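Local coordinates for bacterial microcompartment shell protein CutR (PDB 6XPJ) that forms part of the shell of the choline-degrading bacterial microcompartment as a minor, circularly permuted hexameric component that may lend it heterogeneity and flexibility, at residues C[34-37]-C[42-45]; C[73-78]-C[82-87]; C[62-67]-C[100-105]; C[27-32]-C[87-92]. The protein carries 1 engineered substitution. All coordinates share one frame; numbering follows the deposited sequence.

All four contacts lie within one circularly permuted BMC domain, built on a five-stranded mixed sheet. Contact 2 is the hairpin of strands 72-77 and 82-87 at one side of that sheet. Contact 3 pairs helix 58-68 with helix 89-105, its centre about 13 Å from that of contact 2; Ala62 and Ala65 pack directly against the hairpin. Contact 4 joins the other end of helix 89-105 to strand 11-28 and shares Gly87 with contact 2. Along the chain contacts 1 and 2 follow in series, both nested inside contact 4; contact 2 is also nested inside contact 3, and contacts 3 and 4 cross. Contact 1 holds the loop leading into strand 46-53, its centre about 10 Å from that of contact 4.

Contact 1: C[34-37]-C[42-45]; sequences AVYE and DHEG
The phenol hydroxyl of Tyr36 gives its proton to the backbone oxygen of Gly45, with OH and O 2.6 Å apart. The donor lies in the carbonyl plane and on a lone pair, the C=O...OH angle being 140°, and Gly45 O in turn sits at the edge of the Tyr36 ring. The ring lies flat along the loop on its way to that bond. His43 CA stands over one face, 3.5 Å from the ring centroid and close to its normal, a CH-pi contact, and Glu44 N lies above the same face nearer the hydroxyl end. Tyr36 belongs to helix 33-39, and residues 42-45 belong to the loop that leads from this helix into strand 46-53, so the side chain pins the connection against the helix it has just left. His43 is the centre of an inverse gamma turn there. Its imidazole lies against the first carbon of the tyrosine side chain: Tyr36 CB sits 3.7 Å from the imidazole centroid, over its face, a second CH-pi contact. The two ring planes are only 19° from parallel, but they are slid apart and barely overlap. With CG anti to its own carbonyl carbon (chi1 -60°), His43 keeps its ring alongside the helix, where ND1 is hydrogen-bonded to Glu33 OE1. Glu37 bends at chi2 and brings OE1 to the ring's edge, 3.0 Å from His43 NE2.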
loop_
_atom_site.group_PDB
_atom_site.type_symbol
_atom_site.label_atom_id
_atom_site.label_comp_id
_atom_site.label_asym_id
_atom_site.label_seq_id
_atom_site.Cartn_x
_atom_site.Cartn_y
_atom_site.Cartn_z
ATOM N N ALA C 34 -23.801 -6.067 16.304
ATOM C CA ALA C 34 -22.320 -5.990 16.254
ATOM C C ALA C 34 -21.828 -5.044 15.147
ATOM O O ALA C 34 -20.731 -4.435 15.258
ATOM C CB ALA C 34 -21.752 -7.378 16.102
ATOM N N VAL C 35 -22.578 -4.918 14.054
ATOM C CA VAL C 35 -22.192 -4.017 12.938
ATOM C C VAL C 35 -22.419 -2.561 13.363
ATOM O O VAL C 35 -21.546 -1.697 13.094
ATOM C CB VAL C 35 -22.966 -4.421 11.669
ATOM C CG1 VAL C 35 -22.929 -3.346 10.600
ATOM C CG2 VAL C 35 -22.448 -5.759 11.145
ATOM N N TYR C 36 -23.555 -2.259 13.984
ATOM C CA TYR C 36 -23.762 -0.899 14.516
ATOM C C TYR C 36 -22.642 -0.583 15.515
ATOM O O TYR C 36 -22.075 0.525 15.475
ATOM C CB TYR C 36 -25.093 -0.816 15.239
ATOM C CG TYR C 36 -26.352 -0.843 14.415
ATOM C CD1 TYR C 36 -26.576 0.050 13.373
ATOM C CD2 TYR C 36 -27.389 -1.686 14.762
ATOM C CE1 TYR C 36 -27.802 0.078 12.722
ATOM C CE2 TYR C 36 -28.611 -1.681 14.116
ATOM C CZ TYR C 36 -28.837 -0.753 13.115
ATOM O OH TYR C 36 -30.087 -0.772 12.549
ATOM N N GLU C 37 -22.294 -1.550 16.373
ATOM C CA GLU C 37 -21.273 -1.345 17.441
ATOM C C GLU C 37 -19.894 -1.066 16.815
ATOM O O GLU C 37 -19.173 -0.185 17.323
ATOM C CB GLU C 37 -21.239 -2.545 18.401
ATOM C CG GLU C 37 -20.724 -2.187 19.793
ATOM C CD GLU C 37 -21.601 -1.274 20.645
ATOM O OE1 GLU C 37 -22.834 -1.462 20.666
ATOM O OE2 GLU C 37 -21.046 -0.367 21.302
ATOM N N ASP C 42 -25.744 4.775 16.410
ATOM C CA ASP C 42 -27.064 4.429 16.973
ATOM C C ASP C 42 -27.509 3.097 16.362
ATOM O O ASP C 42 -27.311 2.909 15.138
ATOM C CB ASP C 42 -28.067 5.569 16.749
ATOM C CG ASP C 42 -29.369 5.413 17.510
ATOM O OD1 ASP C 42 -29.450 4.539 18.392
ATOM O OD2 ASP C 42 -30.284 6.170 17.221
ATOM N N HIS C 43 -28.108 2.198 17.145
ATOM C CA HIS C 43 -28.552 0.875 16.641
ATOM C C HIS C 43 -29.963 0.994 16.061
ATOM O O HIS C 43 -30.905 0.379 16.564
ATOM C CB HIS C 43 -28.474 -0.183 17.738
ATOM C CG HIS C 43 -27.113 -0.405 18.293
ATOM N ND1 HIS C 43 -26.792 -1.566 18.982
ATOM C CD2 HIS C 43 -26.005 0.359 18.328
ATOM C CE1 HIS C 43 -25.545 -1.491 19.395
ATOM N NE2 HIS C 43 -25.042 -0.316 19.018
ATOM N N GLU C 44 -30.088 1.785 14.999
ATOM C CA GLU C 44 -31.379 2.062 14.331
ATOM C C GLU C 44 -31.066 2.329 12.867
ATOM O O GLU C 44 -30.037 2.962 12.603
ATOM C CB GLU C 44 -32.041 3.328 14.893
ATOM C CG GLU C 44 -32.429 3.234 16.355
ATOM C CD GLU C 44 -33.574 2.279 16.636
ATOM O OE1 GLU C 44 -34.407 2.085 15.716
ATOM O OE2 GLU C 44 -33.629 1.729 17.768
ATOM N N GLY C 45 -31.944 1.878 11.984
ATOM C CA GLY C 45 -31.898 2.287 10.584
ATOM C C GLY C 45 -30.928 1.439 9.785
ATOM O O GLY C 45 -30.243 0.547 10.315
#

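Contact 2: C[73-78]-C[82-87]; sequences ICFVDR and SVMFSG
Met84 lies alongside Phe75, both side chains leaving the same face of the hairpin. From CB, Met84 starts 3.6 Å from Phe75 CE2; its CG then comes within 3.4 Å of Phe75 CZ. SD passes CE2 and CZ in an oblique Met-aromatic contact, 4.6 Å from the ring centroid, and the terminal CE still touches CZ. The chain stays extended beyond CG, which keeps all four atoms along the far end of the phenylalanine. Phe75 CG sits between its backbone N and carbonyl carbon (chi1 67°), a turn that swings the ring across toward strand 82-87, where CE1 also approaches Ser82 CB. The two strands form an antiparallel beta hairpin with a classic beta bulge: Cys74 and Phe75 both face Met84. Met84 O is accordingly gripped twice, by Cys74 N at 2.8 Å and by Phe75 N at 3.2 Å, both arriving from the same face of the carbonyl plane. Met84 N answers to Phe75 O, and toward the turn Asp77 and Ser82 exchange a pair of backbone bonds. Cys74 points toward strand 82-87, and its SG lies 3.6 Å from Phe85 CA. On the sheet face of Ile73, Val76, Val83 and Phe85, the Ile73 CD1 methyl lies 4.1 Å from Phe85 CB; helix 58-68 packs over Val76 and Val83, and Phe85 reaches both that helix and helix 89-105. On the other face Arg78 of a neighbouring subunit makes a cation-pi contact with Phe75 and an intersubunit salt bridge with Asp77 OD2, while Asp77 OD1 accepts from the backbone N of Phe79 and Thr80.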
loop_
_atom_site.group_PDB
_atom_site.type_symbol
_atom_site.label_atom_id
_atom_site.label_comp_id
_atom_site.label_asym_id
_atom_site.label_seq_id
_atom_site.Cartn_x
_atom_site.Cartn_y
_atom_site.Cartn_z
ATOM N N ILE C 73 -23.940 11.053 8.391
ATOM C CA ILE C 73 -22.623 10.543 7.939
ATOM C C ILE C 73 -21.952 9.865 9.135
ATOM O O ILE C 73 -21.808 10.506 10.202
ATOM C CB ILE C 73 -21.758 11.654 7.325
ATOM C CG1 ILE C 73 -22.402 12.274 6.083
ATOM C CG2 ILE C 73 -20.369 11.102 7.028
ATOM C CD1 ILE C 73 -22.331 11.407 4.852
ATOM N N CYS C 74 -21.517 8.625 8.958
ATOM C CA CYS C 74 -20.793 7.847 9.999
ATOM C C CYS C 74 -19.309 8.211 9.881
ATOM O O CYS C 74 -18.688 8.623 10.876
ATOM C CB CYS C 74 -20.987 6.343 9.848
ATOM S SG CYS C 74 -22.714 5.794 9.808
ATOM N N PHE C 75 -18.739 8.093 8.684
ATOM C CA PHE C 75 -17.368 8.579 8.442
ATOM C C PHE C 75 -17.183 8.834 6.951
ATOM O O PHE C 75 -17.904 8.296 6.105
ATOM C CB PHE C 75 -16.341 7.598 9.014
ATOM C CG PHE C 75 -16.333 6.282 8.295
ATOM C CD1 PHE C 75 -15.732 6.161 7.056
ATOM C CD2 PHE C 75 -16.920 5.156 8.854
ATOM C CE1 PHE C 75 -15.761 4.959 6.365
ATOM C CE2 PHE C 75 -16.924 3.953 8.178
ATOM C CZ PHE C 75 -16.346 3.859 6.927
ATOM N N VAL C 76 -16.199 9.675 6.686
ATOM C CA VAL C 76 -15.690 10.043 5.341
ATOM C C VAL C 76 -14.209 9.760 5.406
ATOM O O VAL C 76 -13.513 10.418 6.193
ATOM C CB VAL C 76 -15.923 11.519 5.007
ATOM C CG1 VAL C 76 -15.470 11.806 3.579
ATOM C CG2 VAL C 76 -17.373 11.903 5.210
ATOM N N ASP C 77 -13.724 8.803 4.652
ATOM C CA ASP C 77 -12.332 8.350 4.795
ATOM C C ASP C 77 -11.598 8.547 3.472
ATOM O O ASP C 77 -11.732 7.712 2.547
ATOM C CB ASP C 77 -12.276 6.913 5.309
ATOM C CG ASP C 77 -10.898 6.528 5.776
ATOM O OD1 ASP C 77 -9.933 7.061 5.176
ATOM O OD2 ASP C 77 -10.770 5.691 6.716
ATOM N N ARG C 78 -10.847 9.636 3.376
ATOM C CA ARG C 78 -10.025 9.915 2.176
ATOM C C ARG C 78 -8.782 9.026 2.138
ATOM O O ARG C 78 -8.071 9.061 1.111
ATOM C CB ARG C 78 -9.623 11.396 2.157
ATOM C CG ARG C 78 -8.595 11.797 3.190
ATOM C CD ARG C 78 -8.221 13.245 2.991
ATOM N NE ARG C 78 -7.206 13.710 3.929
ATOM C CZ ARG C 78 -5.891 13.579 3.765
ATOM N NH1 ARG C 78 -5.398 12.916 2.736
ATOM N NH2 ARG C 78 -5.068 14.104 4.660
ATOM N N SER C 82 -13.548 5.582 1.319
ATOM C CA SER C 82 -14.748 4.911 1.870
ATOM C C SER C 82 -15.690 5.943 2.486
ATOM O O SER C 82 -15.214 6.889 3.108
ATOM C CB SER C 82 -14.354 3.881 2.902
ATOM O OG SER C 82 -13.263 3.089 2.462
ATOM N N VAL C 83 -16.989 5.715 2.370
ATOM C CA VAL C 83 -18.015 6.505 3.075
ATOM C C VAL C 83 -19.018 5.524 3.644
ATOM O O VAL C 83 -19.381 4.571 2.975
ATOM C CB VAL C 83 -18.695 7.527 2.163
ATOM C CG1 VAL C 83 -19.726 8.305 2.954
ATOM C CG2 VAL C 83 -17.684 8.447 1.504
ATOM N N MET C 84 -19.431 5.777 4.872
ATOM C CA MET C 84 -20.568 5.065 5.478
ATOM C C MET C 84 -21.516 6.085 6.096
ATOM O O MET C 84 -21.067 7.111 6.651
ATOM C CB MET C 84 -20.096 4.020 6.489
ATOM C CG MET C 84 -19.399 2.829 5.796
ATOM S SD MET C 84 -19.060 1.403 6.869
ATOM C CE MET C 84 -17.680 0.637 6.023
ATOM N N PHE C 85 -22.805 5.817 6.002
ATOM C CA PHE C 85 -23.828 6.722 6.561
ATOM C C PHE C 85 -25.018 5.881 6.987
ATOM O O PHE C 85 -25.119 4.705 6.627
ATOM C CB PHE C 85 -24.171 7.821 5.554
ATOM C CG PHE C 85 -24.538 7.368 4.166
ATOM C CD1 PHE C 85 -25.832 7.009 3.857
ATOM C CD2 PHE C 85 -23.585 7.378 3.140
ATOM C CE1 PHE C 85 -26.169 6.603 2.584
ATOM C CE2 PHE C 85 -23.934 6.978 1.860
ATOM C CZ PHE C 85 -25.229 6.597 1.586
ATOM N N SER C 86 -25.895 6.491 7.772
ATOM C CA SER C 86 -27.048 5.777 8.347
ATOM C C SER C 86 -28.314 6.595 8.131
ATOM O O SER C 86 -28.231 7.795 7.946
ATOM C CB SER C 86 -26.794 5.534 9.822
ATOM O OG SER C 86 -26.711 6.789 10.456
ATOM N N GLY C 87 -29.450 5.928 8.188
ATOM C CA GLY C 87 -30.755 6.586 8.113
ATOM C C GLY C 87 -31.814 5.557 7.863
ATOM O O GLY C 87 -31.506 4.364 7.844
#

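Contact 3: C[62-67]-C[100-105]; sequences ADIAGA and LEYFKN. Engineered in segment 62-67: Ala67 (natural residue Lys).
Helices 58-68 and 89-105 of the BMC domain meet here through one isoleucine and two aromatic residues. Ile64 carries the whole of its side of the contact with its terminal methyl: CD1 lies 3.3 Å from Tyr102 CD2 and 3.5 Å from Tyr102 CG, tight against the root of the phenol. The approach is oblique to the ring, and the two side chains cross at about a right angle. Phe103 meets the same methyl more loosely, its CE1 4.1 Å from Ile64 CD1, again obliquely. One methyl therefore serves two consecutive aromatic residues. Ile64 CG1 is anti to the carbonyl carbon and the chain is extended at chi2 (164°), which carries the methyl across to the second helix. In the fold both helices pack on one face of the sheet, and Ile64 also touches Asp98 and Ile99 of helix 89-105. The Tyr102 ring, with CG anti to the backbone N (chi1 175°), leans toward helix 58-68, and its OH is hydrogen-bonded to Lys116 O of a neighbouring subunit. Phe103 instead makes an edge-to-face pair with Phe109 of the same chain.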
loop_
_atom_site.group_PDB
_atom_site.type_symbol
_atom_site.label_atom_id
_atom_site.label_comp_id
_atom_site.label_asym_id
_atom_site.label_seq_id
_atom_site.Cartn_x
_atom_site.Cartn_y
_atom_site.Cartn_z
ATOM N N ALA C 62 -19.749 11.883 0.058
ATOM C CA ALA C 62 -20.367 12.221 1.358
ATOM C C ALA C 62 -21.238 13.461 1.196
ATOM O O ALA C 62 -22.375 13.495 1.721
ATOM C CB ALA C 62 -19.311 12.448 2.399
ATOM N N ASP C 63 -20.743 14.442 0.460
ATOM C CA ASP C 63 -21.509 15.690 0.232
ATOM C C ASP C 63 -22.813 15.385 -0.511
ATOM O O ASP C 63 -23.905 15.923 -0.142
ATOM C CB ASP C 63 -20.650 16.694 -0.520
ATOM C CG ASP C 63 -21.390 17.984 -0.783
ATOM O OD1 ASP C 63 -21.451 18.795 0.163
ATOM O OD2 ASP C 63 -21.857 18.169 -1.900
ATOM N N ILE C 64 -22.745 14.598 -1.578
ATOM C CA ILE C 64 -23.959 14.222 -2.343
ATOM C C ILE C 64 -24.903 13.473 -1.416
ATOM O O ILE C 64 -26.124 13.767 -1.439
ATOM C CB ILE C 64 -23.574 13.416 -3.583
ATOM C CG1 ILE C 64 -22.812 14.274 -4.575
ATOM C CG2 ILE C 64 -24.805 12.760 -4.232
ATOM C CD1 ILE C 64 -22.099 13.471 -5.594
ATOM N N ALA C 65 -24.410 12.495 -0.660
ATOM C CA ALA C 65 -25.264 11.660 0.212
ATOM C C ALA C 65 -26.045 12.554 1.161
ATOM O O ALA C 65 -27.274 12.406 1.222
ATOM C CB ALA C 65 -24.465 10.626 0.959
ATOM N N GLY C 66 -25.362 13.446 1.876
ATOM C CA GLY C 66 -25.990 14.329 2.880
ATOM C C GLY C 66 -26.922 15.346 2.263
ATOM O O GLY C 66 -27.963 15.693 2.915
ATOM N N ALA C 67 -26.671 15.773 1.028
ATOM C CA ALA C 67 -27.548 16.749 0.324
ATOM C C ALA C 67 -28.802 16.026 -0.206
ATOM O O ALA C 67 -29.832 16.708 -0.403
ATOM C CB ALA C 67 -26.826 17.444 -0.789
ATOM N N LEU C 100 -24.429 7.312 -7.170
ATOM C CA LEU C 100 -24.166 6.541 -8.407
ATOM C C LEU C 100 -24.505 7.377 -9.629
ATOM O O LEU C 100 -23.712 7.387 -10.572
ATOM C CB LEU C 100 -24.948 5.233 -8.365
ATOM C CG LEU C 100 -24.441 4.198 -7.363
ATOM C CD1 LEU C 100 -25.439 3.060 -7.220
ATOM C CD2 LEU C 100 -23.068 3.671 -7.732
ATOM N N GLU C 101 -25.637 8.079 -9.609
ATOM C CA GLU C 101 -26.065 8.829 -10.802
ATOM C C GLU C 101 -25.071 9.975 -11.061
ATOM O O GLU C 101 -24.728 10.207 -12.218
ATOM C CB GLU C 101 -27.476 9.368 -10.617
ATOM C CG GLU C 101 -28.532 8.287 -10.681
ATOM C CD GLU C 101 -29.933 8.738 -10.347
ATOM O OE1 GLU C 101 -30.214 9.969 -10.371
ATOM O OE2 GLU C 101 -30.761 7.850 -10.008
ATOM N N TYR C 102 -24.643 10.682 -10.020
ATOM C CA TYR C 102 -23.706 11.810 -10.202
ATOM C C TYR C 102 -22.388 11.257 -10.762
ATOM O O TYR C 102 -21.837 11.785 -11.733
ATOM C CB TYR C 102 -23.457 12.568 -8.896
ATOM C CG TYR C 102 -22.400 13.625 -9.088
ATOM C CD1 TYR C 102 -22.700 14.839 -9.675
ATOM C CD2 TYR C 102 -21.074 13.372 -8.771
ATOM C CE1 TYR C 102 -21.719 15.789 -9.915
ATOM C CE2 TYR C 102 -20.088 14.302 -9.024
ATOM C CZ TYR C 102 -20.402 15.506 -9.618
ATOM O OH TYR C 102 -19.412 16.426 -9.829
ATOM N N PHE C 103 -21.830 10.226 -10.119
ATOM C CA PHE C 103 -20.529 9.685 -10.551
ATOM C C PHE C 103 -20.613 9.125 -11.962
ATOM O O PHE C 103 -19.665 9.330 -12.772
ATOM C CB PHE C 103 -19.976 8.673 -9.545
ATOM C CG PHE C 103 -19.260 9.324 -8.388
ATOM C CD1 PHE C 103 -19.918 9.981 -7.375
ATOM C CD2 PHE C 103 -17.890 9.234 -8.299
ATOM C CE1 PHE C 103 -19.253 10.573 -6.317
ATOM C CE2 PHE C 103 -17.213 9.825 -7.248
ATOM C CZ PHE C 103 -17.890 10.503 -6.261
ATOM N N LYS C 104 -21.692 8.440 -12.294
ATOM C CA LYS C 104 -21.845 7.871 -13.652
ATOM C C LYS C 104 -22.105 8.977 -14.657
ATOM O O LYS C 104 -21.439 8.960 -15.714
ATOM C CB LYS C 104 -23.019 6.888 -13.678
ATOM C CG LYS C 104 -23.323 6.329 -15.049
ATOM C CD LYS C 104 -24.241 5.138 -14.997
ATOM C CE LYS C 104 -25.635 5.472 -14.497
ATOM N NZ LYS C 104 -26.366 6.342 -15.427
ATOM N N ASN C 105 -23.072 9.848 -14.390
ATOM C CA ASN C 105 -23.581 10.791 -15.426
ATOM C C ASN C 105 -22.776 12.079 -15.497
ATOM O O ASN C 105 -22.661 12.642 -16.631
ATOM C CB ASN C 105 -25.041 11.144 -15.179
ATOM C CG ASN C 105 -25.942 9.934 -15.271
ATOM O OD1 ASN C 105 -25.569 8.925 -15.871
ATOM N ND2 ASN C 105 -27.124 10.007 -14.660
#

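Contact 4: C[27-32]-C[87-92]; sequences VIAAPI and GDIQSV
Val27 and Val92 touch through a single methyl each, Val27 CG2 and Val92 CG1 being 3.8 Å apart as the two side chains pass at a slant. A second apolar touch is made nearer the surface: Ile89 CD1 lies 4.0 Å from Ala29 CB, while Ile89 CG1 comes 3.7 Å from Ala29 O. This is van der Waals packing throughout; the two valines are buried, and Ile89 is exposed. Ile89 reaches Ala29 with an extended CG1 branch, CG1 lying opposite the carbonyl carbon (chi1 -59°). Val92 CG1 is anti to the backbone N (chi1 168°), which aims this methyl at the strand. Around the pair, Ala46 of strand 46-53 touches Val27, Ile89 and Val92, and Val27 also packs on Glu93, the next residue of the helix, and on Leu96, one turn beyond Val92. Asp88 caps the start of the helix. Ser91 N donates to Asp88 OD2 at 2.9 Å, from above the carboxylate plane, and Ser91 OG donates to Asp88 OD1 at 2.5 Å on the syn side. On the strand side, Val27 bonds through its backbone to Thr115 and Ser117, and Ala29 to Ser117. The whole is a capped helix N-terminus laid against the end of strand 11-28, an inner strand of the sheet, part of the helix-on-sheet packing of the alpha/beta BMC fold.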
loop_
_atom_site.group_PDB
_atom_site.type_symbol
_atom_site.label_atom_id
_atom_site.label_comp_id
_atom_site.label_asym_id
_atom_site.label_seq_id
_atom_site.Cartn_x
_atom_site.Cartn_y
_atom_site.Cartn_z
ATOM N N VAL C 27 -26.527 -1.025 0.605
ATOM C CA VAL C 27 -27.331 -0.804 1.835
ATOM C C VAL C 27 -27.479 -2.116 2.595
ATOM O O VAL C 27 -27.903 -3.121 2.011
ATOM C CB VAL C 27 -28.699 -0.163 1.546
ATOM C CG1 VAL C 27 -29.512 -0.881 0.475
ATOM C CG2 VAL C 27 -29.518 -0.023 2.815
ATOM N N ILE C 28 -27.127 -2.067 3.874
ATOM C CA ILE C 28 -27.519 -3.105 4.857
ATOM C C ILE C 28 -28.810 -2.613 5.481
ATOM O O ILE C 28 -28.777 -1.615 6.198
ATOM C CB ILE C 28 -26.413 -3.371 5.894
ATOM C CG1 ILE C 28 -25.058 -3.613 5.231
ATOM C CG2 ILE C 28 -26.852 -4.529 6.788
ATOM C CD1 ILE C 28 -23.924 -3.815 6.209
ATOM N N ALA C 29 -29.929 -3.288 5.198
ATOM C CA ALA C 29 -31.260 -2.723 5.530
ATOM C C ALA C 29 -31.458 -2.739 7.040
ATOM O O ALA C 29 -32.029 -1.788 7.584
ATOM C CB ALA C 29 -32.344 -3.519 4.858
ATOM N N ALA C 30 -31.039 -3.819 7.689
ATOM C CA ALA C 30 -31.307 -4.062 9.117
ATOM C C ALA C 30 -30.055 -4.666 9.739
ATOM O O ALA C 30 -30.005 -5.866 10.019
ATOM C CB ALA C 30 -32.504 -4.971 9.243
ATOM N N PRO C 31 -28.997 -3.854 9.956
ATOM C CA PRO C 31 -27.743 -4.340 10.504
ATOM C C PRO C 31 -27.941 -5.092 11.824
ATOM O O PRO C 31 -28.743 -4.727 12.658
ATOM C CB PRO C 31 -26.890 -3.100 10.751
ATOM C CG PRO C 31 -27.440 -2.134 9.720
ATOM C CD PRO C 31 -28.922 -2.412 9.687
ATOM N N ILE C 32 -27.115 -6.102 12.002
ATOM C CA ILE C 32 -27.004 -6.783 13.316
ATOM C C ILE C 32 -26.361 -5.818 14.323
ATOM O O ILE C 32 -25.637 -4.874 13.947
ATOM C CB ILE C 32 -26.235 -8.109 13.205
ATOM C CG1 ILE C 32 -24.751 -7.902 12.884
ATOM C CG2 ILE C 32 -26.948 -9.039 12.230
ATOM C CD1 ILE C 32 -23.924 -9.182 12.923
ATOM N N GLY C 87 -29.450 5.928 8.188
ATOM C CA GLY C 87 -30.755 6.586 8.113
ATOM C C GLY C 87 -31.814 5.557 7.863
ATOM O O GLY C 87 -31.506 4.364 7.844
ATOM N N ASP C 88 -33.053 5.989 7.671
ATOM C CA ASP C 88 -34.103 5.019 7.286
ATOM C C ASP C 88 -33.755 4.426 5.911
ATOM O O ASP C 88 -32.993 5.070 5.129
ATOM C CB ASP C 88 -35.470 5.684 7.288
ATOM C CG ASP C 88 -35.552 6.740 6.215
ATOM O OD1 ASP C 88 -35.148 7.877 6.485
ATOM O OD2 ASP C 88 -35.963 6.398 5.094
ATOM N N ILE C 89 -34.243 3.226 5.610
ATOM C CA ILE C 89 -33.837 2.493 4.381
ATOM C C ILE C 89 -34.072 3.369 3.154
ATOM O O ILE C 89 -33.188 3.420 2.295
ATOM C CB ILE C 89 -34.540 1.127 4.279
ATOM C CG1 ILE C 89 -34.224 0.237 5.480
ATOM C CG2 ILE C 89 -34.162 0.440 2.974
ATOM C CD1 ILE C 89 -35.232 -0.869 5.709
ATOM N N GLN C 90 -35.215 4.036 3.032
ATOM C CA GLN C 90 -35.520 4.796 1.795
ATOM C C GLN C 90 -34.547 5.966 1.677
ATOM O O GLN C 90 -34.069 6.219 0.557
ATOM C CB GLN C 90 -36.994 5.196 1.746
ATOM C CG GLN C 90 -37.916 3.999 1.524
ATOM C CD GLN C 90 -37.524 3.126 0.350
ATOM O OE1 GLN C 90 -37.504 1.897 0.442
ATOM N NE2 GLN C 90 -37.202 3.753 -0.771
ATOM N N SER C 91 -34.169 6.620 2.772
ATOM C CA SER C 91 -33.212 7.757 2.724
ATOM C C SER C 91 -31.831 7.251 2.301
ATOM O O SER C 91 -31.180 7.872 1.449
ATOM C CB SER C 91 -33.106 8.491 4.039
ATOM O OG SER C 91 -34.359 9.073 4.393
ATOM N N VAL C 92 -31.419 6.124 2.863
ATOM C CA VAL C 92 -30.079 5.554 2.551
ATOM C C VAL C 92 -30.052 5.142 1.072
ATOM O O VAL C 92 -29.069 5.451 0.371
ATOM C CB VAL C 92 -29.743 4.381 3.481
ATOM C CG1 VAL C 92 -28.530 3.627 2.967
ATOM C CG2 VAL C 92 -29.508 4.889 4.887
#